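Local structure of peptidoglycan glycosyltransferase (Eggerthella lenta, 4MNR) at residues Y53-G56 / D57-S60. The protein belongs to the penicillin-binding protein family, pairing a dimerisation domain of the PBP-A type with a transpeptidase domain of the beta-lactamase-like fold. Sequence-based numbering, arbitrary orientation.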
ATOM      1  N   TYR A  53     -17.997   1.490  20.579  1.00 18.14           N
ATOM      2  CA  TYR A  53     -17.525   1.479  19.181  1.00 16.45           C
ATOM      3  C   TYR A  53     -18.724   1.352  18.240  1.00 19.43           C
ATOM      4  O   TYR A  53     -19.117   0.247  17.856  1.00 18.18           O
ATOM      5  CB  TYR A  53     -16.519   0.341  18.968  1.00 15.86           C
ATOM      6  CG  TYR A  53     -15.270   0.513  19.805  1.00 16.03           C
ATOM      7  CD1 TYR A  53     -14.196   1.242  19.327  1.00 14.95           C
ATOM      8  CD2 TYR A  53     -15.181  -0.026  21.082  1.00 17.46           C
ATOM      9  CE1 TYR A  53     -13.061   1.434  20.093  1.00 18.55           C
ATOM     10  CE2 TYR A  53     -14.043   0.150  21.854  1.00 17.80           C
ATOM     11  CZ  TYR A  53     -12.984   0.880  21.347  1.00 19.59           C
ATOM     12  OH  TYR A  53     -11.849   1.074  22.105  1.00 20.98           O
ATOM     13  N   PRO A  54     -19.335   2.493  17.883  1.00 16.61           N
ATOM     14  CA  PRO A  54     -20.679   2.423  17.295  1.00 17.93           C
ATOM     15  C   PRO A  54     -20.727   2.257  15.779  1.00 18.79           C
ATOM     16  O   PRO A  54     -21.820   2.282  15.210  1.00 20.02           O
ATOM     17  CB  PRO A  54     -21.288   3.771  17.686  1.00 21.02           C
ATOM     18  CG  PRO A  54     -20.125   4.699  17.740  1.00 17.51           C
ATOM     19  CD  PRO A  54     -18.928   3.878  18.184  1.00 16.25           C
ATOM     20  N   ALA A  55     -19.583   2.092  15.128  1.00 15.20           N
ATOM     21  CA  ALA A  55     -19.569   2.037  13.668  1.00 13.66           C
ATOM     22  C   ALA A  55     -19.297   0.647  13.087  1.00 14.92           C
ATOM     23  O   ALA A  55     -18.814   0.534  11.959  1.00 16.48           O
ATOM     24  CB  ALA A  55     -18.566   3.056  13.098  1.00 16.84           C
ATOM     25  N   GLY A  56     -19.602  -0.399  13.848  1.00 15.74           N
ATOM     26  CA  GLY A  56     -19.506  -1.752  13.321  1.00 16.77           C
ATOM     27  C   GLY A  56     -18.080  -2.091  12.958  1.00 15.96           C
ATOM     28  O   GLY A  56     -17.183  -1.921  13.774  1.00 14.61           O
ATOM     29  N   ASP A  57     -17.851  -2.552  11.732  1.00 14.04           N
ATOM     30  CA  ASP A  57     -16.485  -2.898  11.334  1.00 13.55           C
ATOM     31  C   ASP A  57     -15.753  -1.813  10.540  1.00 11.41           C
ATOM     32  O   ASP A  57     -14.733  -2.086   9.906  1.00 13.29           O
ATOM     33  CB  ASP A  57     -16.444  -4.240  10.587  1.00 19.25           C
ATOM     34  CG  ASP A  57     -17.114  -4.188   9.224  1.00 25.29           C
ATOM     35  OD1 ASP A  57     -17.542  -3.099   8.776  1.00 25.99           O
ATOM     36  OD2 ASP A  57     -17.195  -5.260   8.585  1.00 26.10           O
ATOM     37  N   LEU A  58     -16.251  -0.578  10.602  1.00 12.75           N
ATOM     38  CA  LEU A  58     -15.637   0.520   9.855  1.00 11.36           C
ATOM     39  C   LEU A  58     -14.266   0.873  10.429  1.00 11.64           C
ATOM     40  O   LEU A  58     -14.167   1.280  11.591  1.00 12.76           O
ATOM     41  CB  LEU A  58     -16.566   1.750   9.868  1.00 11.73           C
ATOM     42  CG  LEU A  58     -16.168   2.873   8.902  1.00 13.75           C
ATOM     43  CD1 LEU A  58     -16.375   2.459   7.433  1.00 14.36           C
ATOM     44  CD2 LEU A  58     -16.952   4.130   9.212  1.00 15.02           C
ATOM     45  N   ALA A  59     -13.217   0.658   9.628  1.00  8.32           N
ATOM     46  CA  ALA A  59     -11.840   0.945  10.025  1.00  9.38           C
ATOM     47  C   ALA A  59     -11.411   0.304  11.353  1.00 10.40           C
ATOM     48  O   ALA A  59     -10.652   0.900  12.105  1.00 11.84           O
ATOM     49  CB  ALA A  59     -11.612   2.472  10.070  1.00 12.37           C
ATOM     50  N   SER A  60     -11.875  -0.911  11.623  1.00 10.40           N
ATOM     51  CA  SER A  60     -11.589  -1.544  12.907  1.00 12.22           C
ATOM     52  C   SER A  60     -10.113  -1.605  13.277  1.00 10.94           C
ATOM     53  O   SER A  60      -9.746  -1.309  14.415  1.00 12.65           O
ATOM     54  CB  SER A  60     -12.182  -2.950  12.960  1.00 13.56           C
ATOM     55  OG  SER A  60     -13.586  -2.863  12.951  1.00 14.76           O
TER
HETATM   56  O   HOH W   1     -15.558   0.514  13.822  1.00 15.22           O
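A type II' beta turn runs from Ala55 to Leu58, closed by Leu58 N giving its hydrogen to Ala55 O over 3.1 Å; the bond is fairly straight at the hydrogen (161°), although the donor stands 36° above the carbonyl plane. Gly56 and Asp57 form the corners, Gly56 with a positive phi. The methyl of Ala55 lies alongside the base of the leucine side chain, its CB 4.0 Å from Leu58 CB, and that same leucine CB comes within 3.3 Å of Ala55 O. Because CG of Leu58 is anti to the backbone N (chi1 -169°), the branched end extends beyond the turn, where the side chain packs on Leu38 of strand 37-43 and on Gln118, Gln119 and Gln122 of helix 115-125; Ala55 also touches Leu38. Residues 55-60 illustrate how overlapping turns can link a strand to a helix: a type II turn from Asp57 to Ser60 overlaps the first, and together they lead from strand 49-52 to helix 60-63, with Ala59 as N-cap, inside the range of the Penicillin binding protein A dimerisation family. A water ties the two turns together, donating to Gly56 O at 2.9 Å and to Leu58 O at 2.7 Å. Ser60 OG approaches Gly56 O no closer than 3.8 Å and is hydrogen-bonded instead to Tyr151 O. The side chain of Asp57 touches Thr150 and Asn152.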